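Local structure of mariner Mos1 transposase (4MDA) at residues A[32-37]-A[75-80]; A[124-129]-A[146-151]. The protein catalyses cut-and-paste transposition of the Mos1 transposon as a homodimer, this chain being its metal-dependent catalytic domain. The protein carries 1 engineered substitution. One frame throughout, in Å; residues are numbered along the deposited sequence.

From the N terminus, helix 6-25 leads into strand 32-41, where contact 1 opens; it closes when strand 70-78 returns antiparallel beside it, bracketing a loop that is partly unmodelled. The chain then passes through strand 81-87 and helix 96-113 to reach strand 125-127, the start of contact 2. This second loop is mostly helical and closes at strand 149-150. The two contacts therefore follow in series, neither nested nor crossed. They are joined in space because strands 32-41 and 125-127 are parallel neighbours, with Val33 N hydrogen-bonded to Ile125 O. Asp36 of contact 1 and Asp129 of contact 2 meet at one manganese ion of the active site.

Contact 1. Residues A[32-37]-A[75-80]; sequences IVTGDE and VWWDQS. With MN (manganese (II) ion), chain B; MN (manganese (II) ion), chain C; RLT (N-(4-fluorobenzyl)-5-hydroxy-1-methyl-2-(1-methyl-1-{[(5-methyl-1,3,4-oxadiazol-2-yl)carbonyl]amino}ethyl)-6-oxo-1,6-di hydropyrimidine-4-carboxamide), chain D.
Thr34 and Trp77 form a hydrogen-bonded pair at the heart of an antiparallel strand pairing in the RNase H-like catalytic fold, the short strand axes running at 154°. Their backbones bond twice: Thr34 N to Trp77 O at 2.9 Å, and Trp77 N to Thr34 O at 2.8 Å. On the same face, Thr34 CG2 rests over the Trp77 indole, 3.9 Å from the centroid of its five-membered ring, a CH-pi contact. Threonine suits the place because its two branches do different work: with OG1 anti to the backbone N (chi1 -171°), the methyl is left for the ring while the hydroxyl bonds Leu127 O. Trp77 NE1 bonds Ser163 OG, so the buried indole is held at its polar corner.

The backbones come closest at the next pair, Gly35 CA and Trp76 CA being 4.0 Å apart. A beta carbon at Gly35 would collide with the Trp76 ring and Val75 O, so glycine suits the place. Asp36, paired through its backbone with Val75, turns its carboxylate to the metals: OD1 binds one manganese ion at 2.2 Å and OD2 the other at 2.1 Å, bridging the pair that also holds the inhibitor raltegravir. Asp129 completes the first ion's protein ligands and Asp164 binds the second.

The pairing thins beyond Asp78, where Gln79 is partly exposed and Ser80 exposed. A water accepts a hydrogen bond from Gln79 N and donates one to Ile32 O at 2.7 Å. Asp78, salt-bridged to Arg114 through OD2, shapes an Asx turn: its OD1 receives Ser80 N at 2.9 Å from above the carboxylate plane.

Contact 2. Residues A[124-129]-A[146-151]; sequences VIFLHD and LNWEVL. With MN (manganese (II) ion), chain B; RLT (N-(4-fluorobenzyl)-5-hydroxy-1-methyl-2-(1-methyl-1-{[(5-methyl-1,3,4-oxadiazol-2-yl)carbonyl]amino}ethyl)-6-oxo-1,6-di hydropyrimidine-4-carboxamide), chain D.
Glu149 O receives the amide of Phe126 in an almost straight bond, 2.7 Å from Phe126 N with 177° at the hydrogen. The ladder continues on both sides of it: Glu149 N gives to Val124 O at 2.9 Å and Leu151 N to Phe126 O at 3.0 Å.

Trp148 comes just after the turn at Asn147. With CG anti to its carbonyl carbon and beside the backbone N (chi1 -62°), the indole lies alongside Val124, whose CB sits over the five-membered ring, 3.7 Å from its centroid, while Leu146 CB covers the opposite face. The six-membered ring meets Phe126 obliquely, centroids 5.2 Å apart and planes at 48°. With an alanine in place of Trp148, Val124 and the Phe126 ring would probably lose the aromatic partner they share, and a gap would open against Leu143.

Strands 125-127 and 149-150 are parallel, joined by helices 132-135 and 137-146 in a beta-alpha-beta crossover that adds an edge strand to the RNase H-like sheet. Phe126 and Val150 face helix 137-146, where both touch Leu143. Turned to the other face, Ile125 CG2 presses on Leu151 CG at 3.5 Å, a tight fit of branched aliphatic chains beside helix 6-25. Glu149 suits the margin of this face: its extended chain runs beside Ile125, and its carboxylate reaches Arg22 in a salt bridge.

At His128 the backbone N gives a hydrogen bond to a water at 2.8 Å. Its ring, with Phe126 CE2 over one face, bonds Tyr99 OH through ND1. Asp129 has left the pairing altogether and turned to the active site, where OD2 binds manganese at 2.2 Å and OD1 accepts a hydrogen bond from a water on the same ion.

Contact 1. Residues A[32-37]-A[75-80]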
ATOM      1  N   ILE A  32       1.593  -8.403  -6.884  1.00  8.62           N
ATOM      2  CA  ILE A  32       1.746  -7.506  -5.696  1.00  8.03           C
ATOM      3  C   ILE A  32       0.357  -7.062  -5.186  1.00  7.74           C
ATOM      4  O   ILE A  32      -0.520  -6.627  -5.951  1.00  8.80           O
ATOM      5  CB  ILE A  32       2.504  -6.218  -6.074  1.00  8.04           C
ATOM      6  CG1 ILE A  32       3.935  -6.579  -6.454  1.00  7.43           C
ATOM      7  CG2 ILE A  32       2.407  -5.169  -4.988  1.00  8.55           C
ATOM      8  CD1 ILE A  32       4.786  -5.417  -6.951  1.00  7.67           C
ATOM      9  N   VAL A  33       0.198  -7.147  -3.875  1.00  6.77           N
ATOM     10  CA  VAL A  33      -0.868  -6.571  -3.146  1.00  6.92           C
ATOM     11  C   VAL A  33      -0.208  -5.571  -2.213  1.00  7.25           C
ATOM     12  O   VAL A  33       0.770  -5.891  -1.550  1.00  8.77           O
ATOM     13  CB  VAL A  33      -1.589  -7.652  -2.313  1.00  6.97           C
ATOM     14  CG1 VAL A  33      -2.619  -7.073  -1.341  1.00  7.72           C
ATOM     15  CG2 VAL A  33      -2.236  -8.735  -3.184  1.00  7.62           C
ATOM     16  N   THR A  34      -0.745  -4.373  -2.193  1.00  7.25           N
ATOM     17  CA  THR A  34      -0.078  -3.306  -1.446  1.00  6.81           C
ATOM     18  C   THR A  34      -1.100  -2.531  -0.633  1.00  6.76           C
ATOM     19  O   THR A  34      -2.300  -2.486  -0.983  1.00  7.12           O
ATOM     20  CB  THR A  34       0.774  -2.445  -2.396  1.00  7.00           C
ATOM     21  OG1 THR A  34       1.597  -1.539  -1.627  1.00  6.48           O
ATOM     22  CG2 THR A  34      -0.087  -1.567  -3.315  1.00  7.20           C
ATOM     23  N   GLY A  35      -0.660  -1.791   0.377  1.00  7.10           N
ATOM     24  CA  GLY A  35      -1.647  -1.036   1.167  1.00  7.32           C
ATOM     25  C   GLY A  35      -0.976  -0.097   2.123  1.00  7.55           C
ATOM     26  O   GLY A  35       0.205  -0.195   2.343  1.00  8.23           O
ATOM     27  N   ASP A  36      -1.792   0.776   2.705  1.00  7.84           N
ATOM     28  CA  ASP A  36      -1.276   1.782   3.645  1.00  8.32           C
ATOM     29  C   ASP A  36      -2.488   2.465   4.289  1.00  8.34           C
ATOM     30  O   ASP A  36      -3.619   2.329   3.812  1.00  7.85           O
ATOM     31  CB  ASP A  36      -0.511   2.812   2.837  1.00  8.14           C
ATOM     32  CG  ASP A  36       0.314   3.730   3.655  1.00  8.53           C
ATOM     33  OD1 ASP A  36       0.920   3.275   4.672  1.00  8.10           O
ATOM     34  OD2 ASP A  36       0.406   4.903   3.169  1.00  8.08           O
ATOM     35  N   GLU A  37      -2.215   3.154   5.398  1.00  9.78           N
ATOM     36  CA  GLU A  37      -3.146   3.988   6.157  1.00 10.12           C
ATOM     37  C   GLU A  37      -3.016   5.460   5.856  1.00 11.12           C
ATOM     38  O   GLU A  37      -1.921   5.919   5.616  1.00 11.55           O
ATOM     39  CB  GLU A  37      -2.875   3.773   7.636  1.00 10.74           C
ATOM     40  CG  GLU A  37      -2.923   2.328   8.107  1.00 11.51           C
ATOM     41  CD  GLU A  37      -1.602   1.563   8.082  1.00 12.41           C
ATOM     42  OE1 GLU A  37      -1.536   0.521   8.808  1.00 13.25           O
ATOM     43  OE2 GLU A  37      -0.617   2.009   7.448  1.00 11.36           O
ATOM     44  N   VAL A  75      -6.263   0.623   3.562  1.00  8.08           N
ATOM     45  CA  VAL A  75      -6.761   0.107   2.293  1.00  8.21           C
ATOM     46  C   VAL A  75      -5.701  -0.754   1.655  1.00  8.31           C
ATOM     47  O   VAL A  75      -4.484  -0.426   1.717  1.00  8.18           O
ATOM     48  CB  VAL A  75      -7.200   1.235   1.289  1.00  8.35           C
ATOM     49  CG1 VAL A  75      -6.047   2.264   1.083  1.00  9.41           C
ATOM     50  CG2 VAL A  75      -7.747   0.714  -0.022  1.00  8.92           C
ATOM     51  N   TRP A  76      -6.127  -1.786   0.960  1.00  7.82           N
ATOM     52  CA  TRP A  76      -5.217  -2.676   0.227  1.00  7.61           C
ATOM     53  C   TRP A  76      -5.716  -2.911  -1.157  1.00  8.54           C
ATOM     54  O   TRP A  76      -6.931  -3.046  -1.373  1.00  8.03           O
ATOM     55  CB  TRP A  76      -5.020  -4.041   0.910  1.00  7.57           C
ATOM     56  CG  TRP A  76      -4.483  -3.920   2.307  1.00  7.57           C
ATOM     57  CD1 TRP A  76      -3.172  -3.927   2.676  1.00  8.13           C
ATOM     58  CD2 TRP A  76      -5.223  -3.622   3.497  1.00  8.39           C
ATOM     59  NE1 TRP A  76      -3.047  -3.732   4.027  1.00  8.58           N
ATOM     60  CE2 TRP A  76      -4.296  -3.561   4.560  1.00  8.38           C
ATOM     61  CE3 TRP A  76      -6.605  -3.390   3.780  1.00  9.22           C
ATOM     62  CZ2 TRP A  76      -4.682  -3.255   5.883  1.00  9.85           C
ATOM     63  CZ3 TRP A  76      -6.963  -3.137   5.100  1.00  9.42           C
ATOM     64  CH2 TRP A  76      -6.020  -3.071   6.116  1.00  9.91           C
ATOM     65  N   TRP A  77      -4.803  -3.028  -2.107  1.00  6.92           N
ATOM     66  CA  TRP A  77      -5.208  -3.042  -3.511  1.00  6.70           C
ATOM     67  C   TRP A  77      -4.178  -3.670  -4.370  1.00  7.41           C
ATOM     68  O   TRP A  77      -3.031  -3.863  -3.940  1.00  7.53           O
ATOM     69  CB  TRP A  77      -5.522  -1.620  -4.002  1.00  6.63           C
ATOM     70  CG  TRP A  77      -4.395  -0.613  -3.889  1.00  6.95           C
ATOM     71  CD1 TRP A  77      -3.947  -0.066  -2.760  1.00  7.41           C
ATOM     72  CD2 TRP A  77      -3.637  -0.014  -4.967  1.00  7.23           C
ATOM     73  NE1 TRP A  77      -2.964   0.857  -3.033  1.00  7.16           N
ATOM     74  CE2 TRP A  77      -2.753   0.891  -4.393  1.00  7.61           C
ATOM     75  CE3 TRP A  77      -3.626  -0.189  -6.360  1.00  7.86           C
ATOM     76  CZ2 TRP A  77      -1.813   1.625  -5.165  1.00  8.18           C
ATOM     77  CZ3 TRP A  77      -2.770   0.588  -7.122  1.00  8.46           C
ATOM     78  CH2 TRP A  77      -1.893   1.497  -6.514  1.00  7.85           C
ATOM     79  N   ASP A  78      -4.546  -4.007  -5.589  1.00  8.12           N
ATOM     80  CA  ASP A  78      -3.616  -4.541  -6.569  1.00  7.92           C
ATOM     81  C   ASP A  78      -3.928  -3.943  -7.930  1.00  7.84           C
ATOM     82  O   ASP A  78      -4.640  -2.920  -8.069  1.00  8.77           O
ATOM     83  CB  ASP A  78      -3.564  -6.063  -6.602  1.00  8.77           C
ATOM     84  CG  ASP A  78      -4.873  -6.682  -7.130  1.00  9.39           C
ATOM     85  OD1 ASP A  78      -5.791  -5.924  -7.543  1.00  9.08           O
ATOM     86  OD2 ASP A  78      -4.907  -7.946  -7.259  1.00 10.79           O
ATOM     87  N   GLN A  79      -3.333  -4.496  -8.999  1.00  8.05           N
ATOM     88  CA  GLN A  79      -3.467  -3.871 -10.280  1.00  8.86           C
ATOM     89  C   GLN A  79      -4.900  -3.922 -10.849  1.00  9.38           C
ATOM     90  O   GLN A  79      -5.140  -3.264 -11.866  1.00 10.07           O
ATOM     91  CB  GLN A  79      -2.538  -4.543 -11.296  1.00  8.76           C
ATOM     92  CG  GLN A  79      -2.873  -5.979 -11.582  1.00 10.02           C
ATOM     93  CD  GLN A  79      -2.030  -6.502 -12.718  1.00 12.42           C
ATOM     94  OE1 GLN A  79      -0.810  -6.338 -12.718  1.00 14.82           O
ATOM     95  NE2 GLN A  79      -2.657  -7.149 -13.656  1.00 13.85           N
ATOM     96  N   SER A  80      -5.770  -4.679 -10.188  1.00 10.70           N
ATOM     97  CA  SER A  80      -7.172  -4.812 -10.618  1.00 10.85           C
ATOM     98  C   SER A  80      -8.139  -3.969  -9.839  1.00 12.07           C
ATOM     99  O   SER A  80      -9.343  -3.962 -10.169  1.00 13.45           O
ATOM    100  CB  SER A  80      -7.572  -6.294 -10.520  1.00 11.55           C
ATOM    101  OG  SER A  80      -6.792  -7.078 -11.449  1.00 14.61           O
TER
HETATM  102 MN    MN B 401       2.143   4.421   6.106  1.00  9.41          MN
HETATM  103 MN    MN C 402       1.395   6.762   3.345  1.00 10.20          MN
HETATM  104  CAA RLT D 403      10.677   5.483   8.471  1.00 36.15           C
HETATM  105  CAB RLT D 403       4.101  10.494   3.959  1.00 16.56           C
HETATM  106  CAC RLT D 403       6.712  11.065   5.386  1.00 21.55           C
HETATM  107  CAD RLT D 403       5.110  11.341   7.450  1.00 22.62           C
HETATM  108  OAE RLT D 403       3.571   5.192   7.537  1.00 15.01           O
HETATM  109  OAF RLT D 403       7.990   8.324   5.839  1.00 33.73           O
HETATM  110  OAG RLT D 403       2.724   8.573   3.592  1.00 12.15           O
HETATM  111  OAH RLT D 403       2.589   6.232   5.016  1.00 13.64           O
HETATM  112  FAI RLT D 403      10.251   3.125   9.830  1.00 32.30           F
HETATM  113  CAJ RLT D 403       8.096   3.368   8.919  1.00 26.34           C
HETATM  114  CAK RLT D 403       8.726   4.698  10.793  1.00 29.01           C
HETATM  115  CAL RLT D 403       6.832   3.954   8.945  1.00 27.88           C
HETATM  116  CAM RLT D 403       7.483   5.305  10.811  1.00 27.63           C
HETATM  117  CAN RLT D 403       5.167   5.573   9.870  1.00 20.63           C
HETATM  118  NAO RLT D 403       9.637   7.478   9.896  1.00 41.72           N
HETATM  119  NAP RLT D 403       8.756   8.474   9.434  1.00 41.53           N
HETATM  120  NAQ RLT D 403       5.084   8.250   6.927  1.00 16.84           N
HETATM  121  NAR RLT D 403       5.062   6.487   8.694  1.00 19.32           N
HETATM  122  NAS RLT D 403       6.938   9.714   7.455  1.00 26.06           N
HETATM  123  OAT RLT D 403       9.284   7.080   7.706  1.00 37.41           O
HETATM  124  CAU RLT D 403       4.294   6.155   7.647  1.00 18.89           C
HETATM  125  CAV RLT D 403       7.798   8.757   7.010  1.00 33.17           C
HETATM  126  CAW RLT D 403       9.883   6.684   8.830  1.00 36.91           C
HETATM  127  CAX RLT D 403       9.039   3.713   9.870  1.00 28.25           C
HETATM  128  CAY RLT D 403       6.515   4.933   9.882  1.00 25.22           C
HETATM  129  CAZ RLT D 403       3.420   7.170   5.475  1.00 14.73           C
HETATM  130  CBA RLT D 403       8.582   8.161   8.117  1.00 39.25           C
HETATM  131  CBB RLT D 403       4.238   7.202   6.673  1.00 14.04           C
HETATM  132  CBC RLT D 403       5.158   9.389   6.175  1.00 17.65           C
HETATM  133  CBD RLT D 403       3.462   8.378   4.641  1.00 14.01           C
HETATM  134  NBE RLT D 403       4.284   9.423   5.020  1.00 18.41           N
HETATM  135  CBF RLT D 403       6.137  10.573   6.687  1.00 21.77           C
HETATM  136  O   HOH W   1      -0.832  -6.118  -8.631  1.00 10.14           O
HETATM  137  O   HOH W   2       0.395   5.474   6.937  1.00 12.09           O
HETATM  138  O   HOH W   3       1.847   2.891   7.593  1.00 10.96           O
HETATM  139  O   HOH W   4      -0.377   7.674   4.153  1.00 10.78           O

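Contact 2. Residues A[124-129]-A[146-151]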
ATOM      1  N   VAL A 124       0.963 -14.538  -3.106  1.00  9.91           N
ATOM      2  CA  VAL A 124       0.867 -13.100  -2.899  1.00  9.66           C
ATOM      3  C   VAL A 124       2.223 -12.478  -2.578  1.00  9.76           C
ATOM      4  O   VAL A 124       2.935 -12.999  -1.750  1.00  8.66           O
ATOM      5  CB  VAL A 124      -0.078 -12.755  -1.745  1.00 10.64           C
ATOM      6  CG1 VAL A 124       0.033 -11.313  -1.349  1.00 11.97           C
ATOM      7  CG2 VAL A 124      -1.485 -13.179  -2.144  1.00 12.34           C
ATOM      8  N   ILE A 125       2.521 -11.354  -3.198  1.00  8.53           N
ATOM      9  CA  ILE A 125       3.691 -10.553  -2.839  1.00  8.00           C
ATOM     10  C   ILE A 125       3.129  -9.268  -2.190  1.00  8.77           C
ATOM     11  O   ILE A 125       2.495  -8.449  -2.839  1.00  9.10           O
ATOM     12  CB  ILE A 125       4.554 -10.261  -4.060  1.00  8.85           C
ATOM     13  CG1 ILE A 125       5.073 -11.583  -4.662  1.00  9.76           C
ATOM     14  CG2 ILE A 125       5.677  -9.303  -3.803  1.00  8.34           C
ATOM     15  CD1 ILE A 125       5.709 -11.394  -5.965  1.00 10.15           C
ATOM     16  N   PHE A 126       3.538  -9.036  -0.962  1.00  8.11           N
ATOM     17  CA  PHE A 126       2.911  -8.018  -0.136  1.00  8.30           C
ATOM     18  C   PHE A 126       3.862  -6.853   0.057  1.00  8.43           C
ATOM     19  O   PHE A 126       5.000  -7.060   0.416  1.00 10.82           O
ATOM     20  CB  PHE A 126       2.538  -8.657   1.189  1.00  8.34           C
ATOM     21  CG  PHE A 126       1.618  -7.824   2.037  1.00  8.78           C
ATOM     22  CD1 PHE A 126       0.404  -7.425   1.582  1.00  8.69           C
ATOM     23  CD2 PHE A 126       2.025  -7.338   3.285  1.00  8.97           C
ATOM     24  CE1 PHE A 126      -0.486  -6.724   2.358  1.00  8.91           C
ATOM     25  CE2 PHE A 126       1.111  -6.655   4.090  1.00  8.45           C
ATOM     26  CZ  PHE A 126      -0.128  -6.310   3.604  1.00  8.61           C
ATOM     27  N   LEU A 127       3.362  -5.663  -0.250  1.00  7.49           N
ATOM     28  CA  LEU A 127       4.175  -4.451  -0.128  1.00  8.18           C
ATOM     29  C   LEU A 127       3.485  -3.522   0.835  1.00  8.38           C
ATOM     30  O   LEU A 127       2.383  -2.982   0.536  1.00  8.58           O
ATOM     31  CB  LEU A 127       4.313  -3.823  -1.488  1.00  8.28           C
ATOM     32  CG  LEU A 127       5.074  -2.471  -1.588  1.00  9.16           C
ATOM     33  CD1 LEU A 127       6.436  -2.733  -1.016  1.00 11.04           C
ATOM     34  CD2 LEU A 127       5.123  -2.070  -3.044  1.00 10.16           C
ATOM     35  N   HIS A 128       4.086  -3.360   2.008  1.00  8.40           N
ATOM     36  CA  HIS A 128       3.628  -2.379   2.991  1.00  8.18           C
ATOM     37  C   HIS A 128       4.813  -1.735   3.637  1.00  8.70           C
ATOM     38  O   HIS A 128       5.948  -2.183   3.444  1.00  7.93           O
ATOM     39  CB  HIS A 128       2.697  -3.016   4.074  1.00  8.74           C
ATOM     40  CG  HIS A 128       3.321  -4.010   4.970  1.00  9.21           C
ATOM     41  ND1 HIS A 128       2.663  -4.492   6.071  1.00 12.08           N
ATOM     42  CD2 HIS A 128       4.491  -4.695   4.910  1.00 10.99           C
ATOM     43  CE1 HIS A 128       3.435  -5.340   6.712  1.00 11.16           C
ATOM     44  NE2 HIS A 128       4.536  -5.519   6.010  1.00 11.39           N
ATOM     45  N   ASP A 129       4.555  -0.606   4.269  1.00  9.05           N
ATOM     46  CA  ASP A 129       5.707   0.055   4.890  1.00 10.12           C
ATOM     47  C   ASP A 129       6.047  -0.532   6.239  1.00 12.24           C
ATOM     48  O   ASP A 129       5.375  -1.438   6.789  1.00 12.54           O
ATOM     49  CB  ASP A 129       5.517   1.580   4.826  1.00 10.15           C
ATOM     50  CG  ASP A 129       4.375   2.112   5.640  1.00  8.90           C
ATOM     51  OD1 ASP A 129       4.116   1.589   6.714  1.00  9.86           O
ATOM     52  OD2 ASP A 129       3.758   3.129   5.228  1.00 10.22           O
ATOM     53  N   LEU A 146       0.279 -16.920   6.648  1.00 11.06           N
ATOM     54  CA  LEU A 146      -0.334 -16.636   5.362  1.00 10.52           C
ATOM     55  C   LEU A 146       0.605 -17.000   4.217  1.00 10.47           C
ATOM     56  O   LEU A 146       0.129 -17.389   3.166  1.00 11.14           O
ATOM     57  CB  LEU A 146      -0.683 -15.148   5.234  1.00 11.02           C
ATOM     58  CG  LEU A 146      -1.903 -14.717   6.043  1.00 11.84           C
ATOM     59  CD1 LEU A 146      -1.904 -13.196   6.222  1.00 13.53           C
ATOM     60  CD2 LEU A 146      -3.137 -15.179   5.358  1.00 11.53           C
ATOM     61  N   ASN A 147       1.889 -16.916   4.512  1.00 11.34           N
ATOM     62  CA  ASN A 147       3.010 -17.220   3.614  1.00 12.07           C
ATOM     63  C   ASN A 147       3.031 -16.372   2.363  1.00 11.42           C
ATOM     64  O   ASN A 147       3.372 -16.799   1.273  1.00 14.42           O
ATOM     65  CB  ASN A 147       3.101 -18.698   3.337  1.00 13.09           C
ATOM     66  CG  ASN A 147       4.543 -19.120   3.033  1.00 15.30           C
ATOM     67  OD1 ASN A 147       4.848 -19.461   1.933  1.00 23.65           O
ATOM     68  ND2 ASN A 147       5.389 -18.977   3.944  1.00 18.02           N
ATOM     69  N   TRP A 148       2.708 -15.124   2.594  1.00 10.07           N
ATOM     70  CA  TRP A 148       2.935 -14.074   1.612  1.00 11.07           C
ATOM     71  C   TRP A 148       4.420 -13.713   1.549  1.00 11.66           C
ATOM     72  O   TRP A 148       5.116 -13.642   2.570  1.00 14.06           O
ATOM     73  CB  TRP A 148       2.092 -12.879   1.951  1.00 10.85           C
ATOM     74  CG  TRP A 148       0.605 -13.146   1.922  1.00 10.09           C
ATOM     75  CD1 TRP A 148      -0.066 -14.317   1.453  1.00  9.93           C
ATOM     76  CD2 TRP A 148      -0.422 -12.232   2.289  1.00 10.76           C
ATOM     77  NE1 TRP A 148      -1.411 -14.130   1.576  1.00 10.60           N
ATOM     78  CE2 TRP A 148      -1.658 -12.881   2.099  1.00 11.13           C
ATOM     79  CE3 TRP A 148      -0.422 -10.955   2.842  1.00 11.58           C
ATOM     80  CZ2 TRP A 148      -2.875 -12.259   2.387  1.00 12.23           C
ATOM     81  CZ3 TRP A 148      -1.605 -10.391   3.139  1.00 11.27           C
ATOM     82  CH2 TRP A 148      -2.817 -11.017   2.916  1.00 12.51           C
ATOM     83  N   GLU A 149       4.889 -13.370   0.376  1.00 12.05           N
ATOM     84  CA  GLU A 149       6.264 -12.839   0.280  1.00 12.91           C
ATOM     85  C   GLU A 149       6.252 -11.342   0.656  1.00 13.41           C
ATOM     86  O   GLU A 149       5.534 -10.540   0.027  1.00 14.24           O
ATOM     87  CB  GLU A 149       6.804 -13.049  -1.112  1.00 14.22           C
ATOM     88  CG  GLU A 149       8.272 -12.772  -1.113  1.00 16.17           C
ATOM     89  CD  GLU A 149       8.923 -12.855  -2.463  1.00 18.27           C
ATOM     90  OE1 GLU A 149      10.132 -12.500  -2.493  1.00 24.23           O
ATOM     91  OE2 GLU A 149       8.260 -13.180  -3.462  1.00 20.24           O
ATOM     92  N   VAL A 150       7.047 -10.922   1.644  1.00 12.70           N
ATOM     93  CA  VAL A 150       7.013  -9.514   2.030  1.00 12.12           C
ATOM     94  C   VAL A 150       8.198  -8.823   1.374  1.00 12.96           C
ATOM     95  O   VAL A 150       9.367  -9.197   1.624  1.00 12.86           O
ATOM     96  CB  VAL A 150       7.077  -9.392   3.584  1.00 12.94           C
ATOM     97  CG1 VAL A 150       7.086  -7.934   4.049  1.00 14.61           C
ATOM     98  CG2 VAL A 150       5.900 -10.142   4.201  1.00 13.48           C
ATOM     99  N   LEU A 151       7.916  -7.839   0.548  1.00 12.82           N
ATOM    100  CA  LEU A 151       8.933  -7.085  -0.155  1.00 13.04           C
ATOM    101  C   LEU A 151       9.628  -6.163   0.790  1.00 12.94           C
ATOM    102  O   LEU A 151       9.010  -5.627   1.696  1.00 13.60           O
ATOM    103  CB  LEU A 151       8.265  -6.244  -1.258  1.00 13.78           C
ATOM    104  CG  LEU A 151       7.852  -6.931  -2.505  1.00 13.91           C
ATOM    105  CD1 LEU A 151       7.468  -5.842  -3.517  1.00 13.20           C
ATOM    106  CD2 LEU A 151       8.935  -7.843  -3.158  1.00 13.73           C
TER
HETATM  107 MN    MN B 401       2.143   4.421   6.106  1.00  9.41          MN
HETATM  108  CAA RLT D 403      10.677   5.483   8.471  1.00 36.15           C
HETATM  109  CAB RLT D 403       4.101  10.494   3.959  1.00 16.56           C
HETATM  110  CAC RLT D 403       6.712  11.065   5.386  1.00 21.55           C
HETATM  111  CAD RLT D 403       5.110  11.341   7.450  1.00 22.62           C
HETATM  112  OAE RLT D 403       3.571   5.192   7.537  1.00 15.01           O
HETATM  113  OAF RLT D 403       7.990   8.324   5.839  1.00 33.73           O
HETATM  114  OAG RLT D 403       2.724   8.573   3.592  1.00 12.15           O
HETATM  115  OAH RLT D 403       2.589   6.232   5.016  1.00 13.64           O
HETATM  116  FAI RLT D 403      10.251   3.125   9.830  1.00 32.30           F
HETATM  117  CAJ RLT D 403       8.096   3.368   8.919  1.00 26.34           C
HETATM  118  CAK RLT D 403       8.726   4.698  10.793  1.00 29.01           C
HETATM  119  CAL RLT D 403       6.832   3.954   8.945  1.00 27.88           C
HETATM  120  CAM RLT D 403       7.483   5.305  10.811  1.00 27.63           C
HETATM  121  CAN RLT D 403       5.167   5.573   9.870  1.00 20.63           C
HETATM  122  NAO RLT D 403       9.637   7.478   9.896  1.00 41.72           N
HETATM  123  NAP RLT D 403       8.756   8.474   9.434  1.00 41.53           N
HETATM  124  NAQ RLT D 403       5.084   8.250   6.927  1.00 16.84           N
HETATM  125  NAR RLT D 403       5.062   6.487   8.694  1.00 19.32           N
HETATM  126  NAS RLT D 403       6.938   9.714   7.455  1.00 26.06           N
HETATM  127  OAT RLT D 403       9.284   7.080   7.706  1.00 37.41           O
HETATM  128  CAU RLT D 403       4.294   6.155   7.647  1.00 18.89           C
HETATM  129  CAV RLT D 403       7.798   8.757   7.010  1.00 33.17           C
HETATM  130  CAW RLT D 403       9.883   6.684   8.830  1.00 36.91           C
HETATM  131  CAX RLT D 403       9.039   3.713   9.870  1.00 28.25           C
HETATM  132  CAY RLT D 403       6.515   4.933   9.882  1.00 25.22           C
HETATM  133  CAZ RLT D 403       3.420   7.170   5.475  1.00 14.73           C
HETATM  134  CBA RLT D 403       8.582   8.161   8.117  1.00 39.25           C
HETATM  135  CBB RLT D 403       4.238   7.202   6.673  1.00 14.04           C
HETATM  136  CBC RLT D 403       5.158   9.389   6.175  1.00 17.65           C
HETATM  137  CBD RLT D 403       3.462   8.378   4.641  1.00 14.01           C
HETATM  138  NBE RLT D 403       4.284   9.423   5.020  1.00 18.41           N
HETATM  139  CBF RLT D 403       6.137  10.573   6.687  1.00 21.77           C
HETATM  140  O   HOH W   5       6.392  -5.002   2.135  1.00 13.32           O
HETATM  141  O   HOH W   3       1.847   2.891   7.593  1.00 10.96           O
HETATM  142  O   HOH W   2       0.395   5.474   6.937  1.00 12.09           O